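Local coordinates for protein inactive glucansucrase (Lactobacillus reuteri, PDB 5JBD) that is an inactive glucansucrase of glycoside hydrolase family 70, built round a (beta/alpha)8 barrel and carrying a bound calcium ion, at residues A[216-221]-A[821-826]; A[222-227]-A[327-332]; A[233-238]-A[322-327]; A[281-286]-A[745-750]; A[338-343]-A[381-386]. All coordinates share one frame; numbering follows the deposited sequence.

Contact 1 (A[216-221]-A[821-826]); sequences YRLMNR and ISTGVA
Y216, L218 and R221 lean against S822, T823 and V825 in a surface contact between two irregular loops, one (216-221) from the connection between strands 193-197 and 242-244, the other (821-826) following helix 805-811; side-chain carbons and one backbone carbonyl make it up. L218 supplies the central methyl group: its CD1 lies 3.3 Å from S822 O. The same CD1 touches T823 CG2 at 3.9 Å. Y216 reaches that threonine methyl too, with ring atom CD1 4.0 Å from T823 CG2 and the two side chains crossing at about a right angle. Farther out on the phenol, Y216 OH meets V825 CG2 at 4.0 Å. T823 is held in place by an ST turn: OG1, set between its own backbone N and carbonyl carbon (chi1 58°), accepts the N-H of V825 at 3.2 Å in a nearly straight bond (168°), and CG2 is left to face L218 and Y216. At the far end of 216-221, the chain of R221 bends at chi2 and lays CB and CG beside S822 CB, while L218 CD1 packs over one face of the guanidinium, offset toward its rim. R221 NH1 hydrogen-bonds Q226 O, and S822 OG bonds to D289 and D291. R221 NH1 also stands 3.2 Å from S822 O, so this carbonyl meets a methyl group and a probably charged guanidinium together.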
# COMPACT_ATOMS: atom_id res chain seq x y z
N TYR A 216 5.14 4.23 24.43
CA TYR A 216 3.95 4.24 23.60
C TYR A 216 3.75 2.87 22.95
O TYR A 216 3.51 1.90 23.67
CB TYR A 216 4.00 5.45 22.66
CG TYR A 216 3.91 6.70 23.49
CD1 TYR A 216 2.68 7.15 23.97
CD2 TYR A 216 5.05 7.39 23.89
CE1 TYR A 216 2.58 8.26 24.79
CE2 TYR A 216 4.97 8.52 24.71
CZ TYR A 216 3.73 8.95 25.16
OH TYR A 216 3.61 10.06 25.97
N ARG A 217 3.89 2.76 21.63
CA ARG A 217 3.58 1.53 20.93
C ARG A 217 2.18 0.99 21.31
O ARG A 217 2.02 -0.22 21.55
CB ARG A 217 4.68 0.46 21.15
CG ARG A 217 6.05 0.83 20.56
CD ARG A 217 7.01 -0.37 20.46
NE ARG A 217 8.29 0.01 19.83
CZ ARG A 217 9.50 0.07 20.43
NH1 ARG A 217 9.69 -0.26 21.71
NH2 ARG A 217 10.55 0.45 19.71
N LEU A 218 1.20 1.87 21.38
CA LEU A 218 -0.19 1.44 21.61
C LEU A 218 -0.64 0.84 20.30
O LEU A 218 -0.79 1.56 19.31
CB LEU A 218 -1.09 2.61 22.01
CG LEU A 218 -0.68 3.37 23.28
CD1 LEU A 218 -1.74 4.40 23.66
CD2 LEU A 218 -0.40 2.45 24.46
N MET A 219 -0.75 -0.48 20.25
CA MET A 219 -1.07 -1.18 18.99
C MET A 219 -2.56 -1.48 18.90
O MET A 219 -3.22 -1.66 19.91
CB MET A 219 -0.26 -2.46 18.87
CG MET A 219 1.23 -2.20 18.76
SD MET A 219 2.15 -3.70 18.43
CE MET A 219 1.74 -4.08 16.76
N ASN A 220 -3.07 -1.51 17.68
CA ASN A 220 -4.44 -1.90 17.38
C ASN A 220 -5.47 -0.88 17.90
O ASN A 220 -6.62 -1.23 18.11
CB ASN A 220 -4.76 -3.32 17.90
CG ASN A 220 -3.70 -4.34 17.52
OD1 ASN A 220 -3.48 -4.64 16.35
ND2 ASN A 220 -3.02 -4.87 18.52
N ARG A 221 -5.06 0.38 18.05
CA ARG A 221 -5.99 1.46 18.41
C ARG A 221 -6.63 1.98 17.14
O ARG A 221 -6.60 3.19 16.84
CB ARG A 221 -5.28 2.56 19.20
CG ARG A 221 -4.66 2.11 20.52
CD ARG A 221 -5.68 1.46 21.45
NE ARG A 221 -5.16 1.37 22.81
CZ ARG A 221 -5.31 2.29 23.77
NH1 ARG A 221 -6.01 3.42 23.59
NH2 ARG A 221 -4.75 2.08 24.96
N ILE A 821 -7.11 10.86 21.80
CA ILE A 821 -7.95 9.84 22.46
C ILE A 821 -7.11 8.66 22.95
O ILE A 821 -7.21 8.28 24.10
CB ILE A 821 -9.09 9.33 21.52
CG1 ILE A 821 -10.07 10.49 21.21
CG2 ILE A 821 -9.84 8.15 22.15
CD1 ILE A 821 -11.28 10.20 20.33
N SER A 822 -6.31 8.08 22.07
CA SER A 822 -5.62 6.84 22.41
C SER A 822 -4.61 7.02 23.55
O SER A 822 -4.50 6.14 24.40
CB SER A 822 -4.95 6.20 21.19
OG SER A 822 -3.70 6.79 20.86
N THR A 823 -3.94 8.17 23.60
CA THR A 823 -2.88 8.44 24.61
C THR A 823 -3.25 9.35 25.76
O THR A 823 -2.62 9.28 26.82
CB THR A 823 -1.67 9.12 23.95
OG1 THR A 823 -2.09 10.35 23.33
CG2 THR A 823 -1.05 8.20 22.93
N GLY A 824 -4.25 10.21 25.56
CA GLY A 824 -4.58 11.26 26.52
C GLY A 824 -3.57 12.40 26.59
O GLY A 824 -3.65 13.21 27.52
N VAL A 825 -2.66 12.51 25.61
CA VAL A 825 -1.72 13.64 25.53
C VAL A 825 -1.72 14.24 24.13
O VAL A 825 -2.16 13.61 23.16
CB VAL A 825 -0.27 13.26 25.94
CG1 VAL A 825 -0.24 12.78 27.39
CG2 VAL A 825 0.32 12.20 25.03
N ALA A 826 -1.26 15.50 24.04
CA ALA A 826 -1.23 16.21 22.76
C ALA A 826 -0.02 15.80 21.93
O ALA A 826 0.99 15.36 22.49
CB ALA A 826 -1.23 17.71 22.98

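Contact 2 (A[222-227]-A[327-332]); sequences TINNQA and AAQMLN
M330 rests its sulfur on the backbone of I223, with SD 3.6 Å from I223 CA and about as near to I223 O. The thioether arrives there because M330 CG stands anti to its own nitrogen (chi1 -179°) and the chain stays extended as far as SD, reaching out from the helix toward the loop. I223 answers with its CG2 branch, which fits between M330 and the preceding turn of the helix: this methyl is 3.5 Å from A327 N and 4.0 Å from A327 CB, and it comes within 4.1 Å of M330 SD. Helix 326-333 belongs to the barrel fold, linking strand 319-320 to strand 340-341, and the loop that lies on it turns sharply at this point. The torsions of I223 (phi 54°, psi -126°) and the bond from N225 N to T222 O, 2.9 Å, fit a type II' turn with I223 and N224 at its corners. The other branch of I223 leads to H324. N224 lays its amide oxygen against the aliphatic base of M330, OD1 standing 3.5 Å from M330 CB; the amide is held in that pose through ND2, which hydrogen-bonds G326 O.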
# COMPACT_ATOMS: atom_id res chain seq x y z
N THR A 222 -7.25 1.05 16.43
CA THR A 222 -7.68 1.18 15.05
C THR A 222 -9.19 1.25 15.00
O THR A 222 -9.87 0.55 15.75
CB THR A 222 -7.24 -0.05 14.25
OG1 THR A 222 -7.56 -1.26 14.99
CG2 THR A 222 -5.71 0.01 14.02
N ILE A 223 -9.70 2.13 14.14
CA ILE A 223 -11.16 2.31 13.92
C ILE A 223 -11.87 2.58 15.26
O ILE A 223 -11.41 3.47 16.01
CB ILE A 223 -11.78 1.16 13.08
CG1 ILE A 223 -10.83 0.66 12.00
CG2 ILE A 223 -13.07 1.64 12.42
CD1 ILE A 223 -11.43 -0.40 11.10
N ASN A 224 -12.91 1.81 15.62
CA ASN A 224 -13.61 2.01 16.89
C ASN A 224 -12.84 1.57 18.14
O ASN A 224 -13.30 1.85 19.24
CB ASN A 224 -15.00 1.37 16.86
CG ASN A 224 -15.88 1.96 15.75
OD1 ASN A 224 -16.29 3.12 15.84
ND2 ASN A 224 -16.10 1.19 14.69
N ASN A 225 -11.67 0.95 17.99
CA ASN A 225 -10.83 0.63 19.16
C ASN A 225 -9.80 1.71 19.51
O ASN A 225 -8.86 1.46 20.27
CB ASN A 225 -10.14 -0.72 18.99
CG ASN A 225 -9.73 -1.35 20.31
OD1 ASN A 225 -10.46 -1.27 21.30
ND2 ASN A 225 -8.53 -1.92 20.35
N GLN A 226 -9.99 2.93 19.00
CA GLN A 226 -9.09 4.06 19.29
C GLN A 226 -8.83 4.23 20.79
O GLN A 226 -7.68 4.45 21.20
CB GLN A 226 -9.66 5.35 18.69
CG GLN A 226 -8.77 6.58 18.76
CD GLN A 226 -9.39 7.79 18.08
OE1 GLN A 226 -10.53 7.72 17.62
NE2 GLN A 226 -8.66 8.89 18.03
N ALA A 227 -9.88 4.10 21.60
CA ALA A 227 -9.76 4.26 23.05
C ALA A 227 -9.43 2.95 23.80
O ALA A 227 -9.38 2.96 25.02
CB ALA A 227 -11.02 4.89 23.62
N ALA A 327 -15.73 1.49 10.12
CA ALA A 327 -15.26 2.85 9.90
C ALA A 327 -16.37 3.85 9.61
O ALA A 327 -16.19 5.03 9.88
CB ALA A 327 -14.22 2.88 8.78
N ALA A 328 -17.50 3.40 9.04
CA ALA A 328 -18.62 4.30 8.79
C ALA A 328 -19.15 4.90 10.09
O ALA A 328 -19.25 6.12 10.22
CB ALA A 328 -19.73 3.60 8.01
N GLN A 329 -19.45 4.03 11.05
CA GLN A 329 -19.90 4.44 12.38
C GLN A 329 -18.90 5.41 13.04
O GLN A 329 -19.28 6.48 13.53
CB GLN A 329 -20.13 3.19 13.25
CG GLN A 329 -20.61 3.43 14.66
CD GLN A 329 -22.11 3.53 14.72
OE1 GLN A 329 -22.65 4.59 14.97
NE2 GLN A 329 -22.80 2.41 14.46
N MET A 330 -17.62 5.03 13.03
CA MET A 330 -16.54 5.87 13.57
C MET A 330 -16.56 7.27 12.99
O MET A 330 -16.56 8.25 13.73
CB MET A 330 -15.16 5.26 13.28
CG MET A 330 -14.02 6.09 13.85
SD MET A 330 -12.40 5.60 13.24
CE MET A 330 -12.43 5.99 11.50
N LEU A 331 -16.58 7.34 11.67
CA LEU A 331 -16.57 8.62 10.98
C LEU A 331 -17.83 9.47 11.27
O LEU A 331 -17.71 10.68 11.50
CB LEU A 331 -16.33 8.45 9.47
CG LEU A 331 -14.89 8.01 9.14
CD1 LEU A 331 -14.81 7.49 7.71
CD2 LEU A 331 -13.86 9.13 9.37
N ASN A 332 -19.00 8.84 11.29
CA ASN A 332 -20.24 9.55 11.65
C ASN A 332 -20.18 10.17 13.05
O ASN A 332 -20.53 11.34 13.23
CB ASN A 332 -21.46 8.63 11.52
CG ASN A 332 -21.81 8.31 10.08
OD1 ASN A 332 -21.61 9.12 9.18
ND2 ASN A 332 -22.36 7.13 9.87

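Contact 3 (A[233-238]-A[322-327]); sequences DNSPEL and GYHSGA. With CA (calcium ion), chain C.
The loop that carries calcium ligand E237 also covers H324, just ahead of helix 326-333, and S235 makes the closest touch there by lying over the imidazole. S235 OG, anti to its backbone N (chi1 -163°), stands above one face of the ring, offset toward the rim and 3.1 Å from H324 CE1. S235 CB sits more centrally in a CH-pi contact, 3.9 Å from the centroid of the H324 ring and 14° off its normal. D286 ties both partners: its O hydrogen-bonds S235 OG and its OD2 bonds H324 ND1, so the imidazole cannot readily turn beneath the serine. At the ring edge, in plane, a water bridges H324 NE2 to N234 O, giving 2.8 Å to the latter. D233 occupies the other end of the contact. Its OD1 comes within 3.2 Å of G326 CA, a tight fit against a residue without a side chain. A second water, 2.9 Å from D233 OD1, donates to that oxygen and accepts from G326 N, so the carboxylate is joined to the G326 N-H through the water. N224 ND2 binds the other carboxylate oxygen, OD2. Farther along the loop E237 chelates the calcium ion through its backbone O and its side chain, each of E237 O and E237 OE2 being 2.3 Å from the metal. A water and the oxygens D243 OD1, N287 O and N751 OD1 are further ligands, consistent with the calcium site that glucansucrases carry beside the barrel.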
# COMPACT_ATOMS: atom_id res chain seq x y z
N ASP A 233 -14.27 -4.22 15.58
CA ASP A 233 -13.72 -4.29 14.21
C ASP A 233 -12.58 -5.29 14.06
O ASP A 233 -12.40 -5.89 12.99
CB ASP A 233 -13.22 -2.92 13.76
CG ASP A 233 -14.24 -1.85 13.92
OD1 ASP A 233 -15.28 -1.93 13.24
OD2 ASP A 233 -14.03 -0.95 14.76
N ASN A 234 -11.78 -5.43 15.11
CA ASN A 234 -10.58 -6.27 15.10
C ASN A 234 -9.69 -5.97 13.90
O ASN A 234 -9.24 -6.90 13.24
CB ASN A 234 -10.97 -7.75 15.18
CG ASN A 234 -9.80 -8.64 15.54
OD1 ASN A 234 -9.02 -8.34 16.47
ND2 ASN A 234 -9.65 -9.75 14.82
N SER A 235 -9.43 -4.69 13.65
CA SER A 235 -8.58 -4.28 12.52
C SER A 235 -7.11 -4.26 12.95
O SER A 235 -6.78 -3.63 13.96
CB SER A 235 -9.00 -2.91 11.98
OG SER A 235 -8.45 -2.71 10.69
N PRO A 236 -6.22 -4.94 12.20
CA PRO A 236 -4.84 -5.15 12.69
C PRO A 236 -3.91 -3.95 12.57
O PRO A 236 -4.03 -3.13 11.64
CB PRO A 236 -4.33 -6.30 11.80
CG PRO A 236 -5.07 -6.12 10.52
CD PRO A 236 -6.44 -5.64 10.91
N GLU A 237 -2.96 -3.86 13.49
CA GLU A 237 -1.93 -2.82 13.45
C GLU A 237 -0.95 -3.04 12.30
O GLU A 237 -0.50 -2.06 11.68
CB GLU A 237 -1.14 -2.80 14.77
CG GLU A 237 -0.10 -1.67 14.87
CD GLU A 237 -0.73 -0.30 14.77
OE1 GLU A 237 -1.60 -0.02 15.63
OE2 GLU A 237 -0.41 0.46 13.82
N LEU A 238 -0.62 -4.30 12.02
CA LEU A 238 0.50 -4.64 11.11
C LEU A 238 0.04 -5.14 9.75
O LEU A 238 -0.86 -5.99 9.65
CB LEU A 238 1.39 -5.68 11.78
CG LEU A 238 1.91 -5.33 13.18
CD1 LEU A 238 2.74 -6.47 13.77
CD2 LEU A 238 2.73 -4.05 13.18
N GLY A 322 -10.19 1.87 3.26
CA GLY A 322 -10.40 0.78 4.21
C GLY A 322 -11.48 -0.19 3.78
O GLY A 322 -12.38 0.16 3.03
N TYR A 323 -11.37 -1.42 4.28
CA TYR A 323 -12.25 -2.54 3.94
C TYR A 323 -13.07 -3.01 5.17
O TYR A 323 -13.72 -4.06 5.12
CB TYR A 323 -11.41 -3.69 3.34
CG TYR A 323 -10.83 -3.34 1.97
CD1 TYR A 323 -9.60 -2.69 1.86
CD2 TYR A 323 -11.52 -3.63 0.79
CE1 TYR A 323 -9.07 -2.37 0.60
CE2 TYR A 323 -11.00 -3.31 -0.46
CZ TYR A 323 -9.77 -2.66 -0.55
OH TYR A 323 -9.26 -2.32 -1.79
N HIS A 324 -13.08 -2.22 6.25
CA HIS A 324 -13.86 -2.49 7.46
C HIS A 324 -15.05 -1.53 7.56
O HIS A 324 -14.87 -0.32 7.74
CB HIS A 324 -13.00 -2.31 8.70
CG HIS A 324 -11.94 -3.36 8.85
ND1 HIS A 324 -10.74 -3.29 8.19
CD2 HIS A 324 -11.92 -4.50 9.58
CE1 HIS A 324 -10.01 -4.35 8.50
NE2 HIS A 324 -10.70 -5.09 9.35
N SER A 325 -16.25 -2.09 7.46
CA SER A 325 -17.48 -1.31 7.52
C SER A 325 -17.70 -0.55 8.81
O SER A 325 -18.42 0.45 8.81
CB SER A 325 -18.71 -2.18 7.20
OG SER A 325 -18.88 -3.22 8.14
N GLY A 326 -17.08 -1.00 9.91
CA GLY A 326 -17.10 -0.24 11.17
C GLY A 326 -16.56 1.19 11.12
O GLY A 326 -16.90 2.01 11.98
N ALA A 327 -15.73 1.49 10.12
CA ALA A 327 -15.26 2.85 9.90
C ALA A 327 -16.37 3.85 9.61
O ALA A 327 -16.19 5.03 9.88
CB ALA A 327 -14.22 2.88 8.78
CA CA C . 0.21 0.14 11.62
O HOH W 1 -15.52 -3.28 10.73
O HOH W 2 -10.75 -7.64 11.04
O HOH W 3 1.35 2.27 11.57

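Contact 4 (A[281-286]-A[745-750]); sequences RVDAAD and QEDIVM
R281 NH1 is shared by two carboxylates, D747 on the neighbouring strand and D283, two residues on in the same segment. It donates to D747 OD1 at 2.9 Å, reaching that oxygen on its syn side while the acceptor lies tilted from the guanidinium plane. The second bond, also 2.9 Å, runs from R281 NH1 to D283 OD1, which lies in the guanidinium plane and uses its anti lone pair. R281 and D747 run side by side, pointing the same way; a bend at chi2 (-84°) brings the guanidinium round so that D747 OD2 comes over one of its faces, the two planes standing 64° apart. Y707 OH and W690 NE1 grip that OD2, leaving D747 held at both oxygens and able to position the arginine. Alongside this network the backbones pair in parallel. R281 N donates to E746 O at 3.0 Å, and R281 O in turn accepts from I748 N at 3.0 Å. D283 N then bonds I748 O, again at 3.0 Å, and a type II turn spans V282 to A285. A water accepts from M750 N at 2.8 Å and lies close to D283 O and I748 O. The other face of the sheet is apolar: V282 CG2 meets I748 CG2 at 4.2 Å, and V282 CG1 meets M750 CE, under helices 249-263 and 291-304. Parallel pairing of strands so distant in sequence closes the circularly permuted (beta/alpha)8 barrel known from family 70.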
# COMPACT_ATOMS: atom_id res chain seq x y z
N ARG A 281 -5.89 11.20 0.00
CA ARG A 281 -6.37 9.84 0.04
C ARG A 281 -5.55 9.16 1.12
O ARG A 281 -4.33 9.09 1.01
CB ARG A 281 -6.21 9.18 -1.34
CG ARG A 281 -6.71 7.75 -1.45
CD ARG A 281 -5.69 6.73 -0.99
NE ARG A 281 -6.02 5.35 -1.35
CZ ARG A 281 -5.27 4.29 -1.05
NH1 ARG A 281 -4.14 4.44 -0.37
NH2 ARG A 281 -5.64 3.08 -1.45
N VAL A 282 -6.20 8.67 2.18
CA VAL A 282 -5.47 8.18 3.35
C VAL A 282 -5.26 6.67 3.29
O VAL A 282 -6.20 5.88 3.48
CB VAL A 282 -6.17 8.60 4.66
CG1 VAL A 282 -5.35 8.16 5.86
CG2 VAL A 282 -6.39 10.11 4.68
N ASP A 283 -4.02 6.27 2.99
CA ASP A 283 -3.67 4.86 2.86
C ASP A 283 -3.73 4.14 4.20
O ASP A 283 -3.30 4.68 5.23
CB ASP A 283 -2.25 4.73 2.31
CG ASP A 283 -1.85 3.28 2.05
OD1 ASP A 283 -2.49 2.62 1.20
OD2 ASP A 283 -0.89 2.83 2.69
N ALA A 284 -4.29 2.93 4.20
CA ALA A 284 -4.28 2.05 5.39
C ALA A 284 -4.91 2.70 6.63
O ALA A 284 -4.43 2.56 7.76
CB ALA A 284 -2.84 1.59 5.68
N ALA A 285 -5.99 3.43 6.41
CA ALA A 285 -6.66 4.16 7.50
C ALA A 285 -7.22 3.24 8.58
O ALA A 285 -7.45 3.72 9.70
CB ALA A 285 -7.76 5.05 6.97
N ASP A 286 -7.39 1.95 8.29
CA ASP A 286 -7.80 0.97 9.30
C ASP A 286 -6.65 0.36 10.09
O ASP A 286 -6.89 -0.46 10.98
CB ASP A 286 -8.62 -0.20 8.69
CG ASP A 286 -9.85 0.25 7.87
OD1 ASP A 286 -10.30 1.40 8.01
OD2 ASP A 286 -10.37 -0.60 7.10
N GLN A 745 -5.65 15.31 -4.88
CA GLN A 745 -5.29 14.67 -3.60
C GLN A 745 -4.03 13.85 -3.72
O GLN A 745 -3.75 13.28 -4.78
CB GLN A 745 -6.43 13.79 -3.09
CG GLN A 745 -7.70 14.55 -2.73
CD GLN A 745 -8.59 14.87 -3.93
OE1 GLN A 745 -8.72 14.08 -4.86
NE2 GLN A 745 -9.21 16.05 -3.91
N GLU A 746 -3.26 13.78 -2.64
CA GLU A 746 -2.08 12.91 -2.58
C GLU A 746 -2.41 11.74 -1.68
O GLU A 746 -3.07 11.88 -0.65
CB GLU A 746 -0.84 13.66 -2.04
CG GLU A 746 0.38 12.79 -1.69
CD GLU A 746 1.01 12.04 -2.86
OE1 GLU A 746 0.32 11.71 -3.87
OE2 GLU A 746 2.23 11.73 -2.75
N ASP A 747 -1.95 10.58 -2.11
CA ASP A 747 -1.98 9.35 -1.33
C ASP A 747 -0.95 9.50 -0.22
O ASP A 747 0.25 9.45 -0.48
CB ASP A 747 -1.61 8.18 -2.26
CG ASP A 747 -2.20 6.86 -1.82
OD1 ASP A 747 -2.26 6.61 -0.60
OD2 ASP A 747 -2.60 6.06 -2.73
N ILE A 748 -1.42 9.68 1.01
CA ILE A 748 -0.53 9.88 2.17
C ILE A 748 -0.44 8.55 2.91
O ILE A 748 -1.47 7.89 3.12
CB ILE A 748 -0.96 11.07 3.09
CG1 ILE A 748 0.12 11.33 4.16
CG2 ILE A 748 -2.34 10.86 3.72
CD1 ILE A 748 -0.13 12.58 4.97
N VAL A 749 0.78 8.17 3.30
CA VAL A 749 1.09 6.80 3.71
C VAL A 749 1.76 6.79 5.08
O VAL A 749 3.00 6.78 5.16
CB VAL A 749 1.99 6.10 2.68
CG1 VAL A 749 2.23 4.63 3.05
CG2 VAL A 749 1.38 6.21 1.29
N MET A 750 0.95 6.81 6.14
CA MET A 750 1.45 6.84 7.53
C MET A 750 1.74 5.47 8.13
O MET A 750 2.34 5.40 9.20
CB MET A 750 0.49 7.61 8.44
CG MET A 750 0.47 9.11 8.19
SD MET A 750 -0.74 10.05 9.17
CE MET A 750 -2.22 9.83 8.16
O HOH W 4 -1.84 7.09 5.84

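Contact 5 (A[338-343]-A[381-386]); sequences QLYMDS and EATPNW
M341 and W386 form the tight side of this pairing between two parallel barrel strands, 340-341 and 385-388, whereas T383 and two bridging waters mark its looser margin. The indole is folded back across the neighbouring strand because W386 CG sits between its own backbone N and carbonyl carbon (chi1 61°). M341 crosses it in a Met-aromatic contact: CG lies over one face, toward the rim, and SD comes obliquely to the six-membered ring, 3.5 Å from W386 CZ2. Closer to the backbone, M341 CB touches W386 NE1 at 3.4 Å, and that nitrogen is hydrogen-bonded to N320 O, which helps to hold the ring's rotation. L339 fills in alongside, its CB against W386 CD1 and its CD2 3.7 Å from P384 CB. Three backbone bonds run through this part. Y340 N donates to P384 O, W386 N donates to Y340 O at 2.9 Å, and D342 N donates to W386 O at 2.8 Å. End to end, 339-342 and 383-386 run 82° apart, although Y340-N385 and M341-W386 pair as parallel bridges. On the looser side the nearest approach of Y340 to T383 is CB to CG2 at 4.0 Å. One water joins Q338 O to P384 O; another links D342 OD2, also bonded to S369 OG, to N385 OD1. Beyond the segments N385 OD1 bonds T459 OG1 and N385 ND2 bonds D458 O. Within its own segment ND2 donates in the amide plane to T383 O at 2.8 Å, along a nearly straight bond of 175°.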
# COMPACT_ATOMS: atom_id res chain seq x y z
N GLN A 338 -13.28 12.75 7.06
CA GLN A 338 -12.95 12.16 5.74
C GLN A 338 -14.09 11.28 5.26
O GLN A 338 -14.93 10.88 6.07
CB GLN A 338 -11.69 11.30 5.85
CG GLN A 338 -10.45 12.05 6.34
CD GLN A 338 -10.23 11.98 7.83
OE1 GLN A 338 -10.56 10.97 8.49
NE2 GLN A 338 -9.60 13.03 8.38
N LEU A 339 -14.12 10.97 3.97
CA LEU A 339 -15.08 10.01 3.42
C LEU A 339 -14.75 8.57 3.81
O LEU A 339 -13.58 8.17 3.84
CB LEU A 339 -15.14 10.09 1.90
CG LEU A 339 -15.41 11.46 1.27
CD1 LEU A 339 -15.59 11.30 -0.23
CD2 LEU A 339 -16.62 12.11 1.91
N TYR A 340 -15.80 7.81 4.08
CA TYR A 340 -15.74 6.36 4.32
C TYR A 340 -15.65 5.61 2.97
O TYR A 340 -16.38 5.95 2.04
CB TYR A 340 -17.01 5.90 5.11
CG TYR A 340 -17.23 4.41 5.03
CD1 TYR A 340 -16.42 3.55 5.74
CD2 TYR A 340 -18.25 3.86 4.24
CE1 TYR A 340 -16.57 2.17 5.64
CE2 TYR A 340 -18.43 2.49 4.15
CZ TYR A 340 -17.57 1.65 4.84
OH TYR A 340 -17.70 0.27 4.75
N MET A 341 -14.80 4.59 2.86
CA MET A 341 -14.73 3.78 1.62
C MET A 341 -15.77 2.65 1.63
O MET A 341 -15.68 1.73 2.45
CB MET A 341 -13.33 3.18 1.40
CG MET A 341 -13.13 2.59 0.01
SD MET A 341 -11.41 2.23 -0.43
CE MET A 341 -11.32 0.47 -0.12
N ASP A 342 -16.75 2.73 0.73
CA ASP A 342 -17.84 1.74 0.67
C ASP A 342 -17.40 0.48 -0.08
O ASP A 342 -17.82 0.22 -1.21
CB ASP A 342 -19.09 2.38 0.04
CG ASP A 342 -20.32 1.49 0.09
OD1 ASP A 342 -20.38 0.50 0.87
OD2 ASP A 342 -21.27 1.79 -0.64
N SER A 343 -16.56 -0.32 0.58
CA SER A 343 -16.06 -1.55 -0.01
C SER A 343 -17.18 -2.56 -0.26
O SER A 343 -17.09 -3.38 -1.18
CB SER A 343 -14.94 -2.17 0.85
OG SER A 343 -15.40 -2.64 2.10
N GLU A 381 -28.25 12.47 5.18
CA GLU A 381 -28.56 11.31 6.03
C GLU A 381 -27.58 10.15 5.84
O GLU A 381 -27.26 9.45 6.81
CB GLU A 381 -29.99 10.81 5.77
CG GLU A 381 -31.05 11.84 6.15
CD GLU A 381 -32.47 11.29 6.17
OE1 GLU A 381 -32.78 10.25 5.52
OE2 GLU A 381 -33.30 11.95 6.83
N ALA A 382 -27.14 9.92 4.62
CA ALA A 382 -26.25 8.81 4.32
C ALA A 382 -24.86 9.10 4.86
O ALA A 382 -24.48 10.26 5.01
CB ALA A 382 -26.19 8.57 2.82
N THR A 383 -24.11 8.05 5.13
CA THR A 383 -22.70 8.19 5.47
C THR A 383 -21.90 8.69 4.26
O THR A 383 -21.88 8.00 3.23
CB THR A 383 -22.13 6.84 5.92
OG1 THR A 383 -22.91 6.37 7.02
CG2 THR A 383 -20.66 6.97 6.33
N PRO A 384 -21.26 9.89 4.37
CA PRO A 384 -20.42 10.40 3.27
C PRO A 384 -19.37 9.38 2.87
O PRO A 384 -18.61 8.92 3.73
CB PRO A 384 -19.76 11.65 3.88
CG PRO A 384 -20.73 12.11 4.90
CD PRO A 384 -21.30 10.86 5.49
N ASN A 385 -19.38 8.98 1.61
CA ASN A 385 -18.59 7.82 1.19
C ASN A 385 -18.07 7.94 -0.23
O ASN A 385 -18.60 8.72 -1.04
CB ASN A 385 -19.39 6.53 1.35
CG ASN A 385 -20.50 6.40 0.33
OD1 ASN A 385 -20.30 5.87 -0.78
ND2 ASN A 385 -21.66 6.94 0.66
N TRP A 386 -17.03 7.17 -0.52
CA TRP A 386 -16.50 6.99 -1.87
C TRP A 386 -16.59 5.50 -2.25
O TRP A 386 -16.52 4.63 -1.38
CB TRP A 386 -15.07 7.56 -2.05
CG TRP A 386 -13.96 7.00 -1.22
CD1 TRP A 386 -13.87 6.96 0.15
CD2 TRP A 386 -12.71 6.49 -1.70
NE1 TRP A 386 -12.67 6.42 0.54
CE2 TRP A 386 -11.93 6.14 -0.57
CE3 TRP A 386 -12.17 6.30 -2.98
CZ2 TRP A 386 -10.64 5.59 -0.69
CZ3 TRP A 386 -10.89 5.76 -3.09
CH2 TRP A 386 -10.14 5.41 -1.95
O HOH W 5 -17.64 9.94 6.23
O HOH W 6 -21.75 3.95 -2.19

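From the N terminus, the loop between strands 193-197 and 242-244 opens contacts 1, 2 and 3 in turn, and contact 4 begins at the end of strand 279-282. Contact 3 closes first, where residues 322-327 lead into helix 326-333; contact 2 closes on that helix and so encloses contact 3, the two sharing A327. Both cross contact 4, whose second strand, 745-750, comes far later. Contact 5 opens and closes after contacts 2 and 3 have closed, within the span of contact 4. Residues 821-826 close contact 1 round all the others. Contacts 4 and 5 join strands of the barrel sheet; contacts 2 and 3 tie the long loop to helix 326-333 and the residues just before it, contact 1 to a late loop.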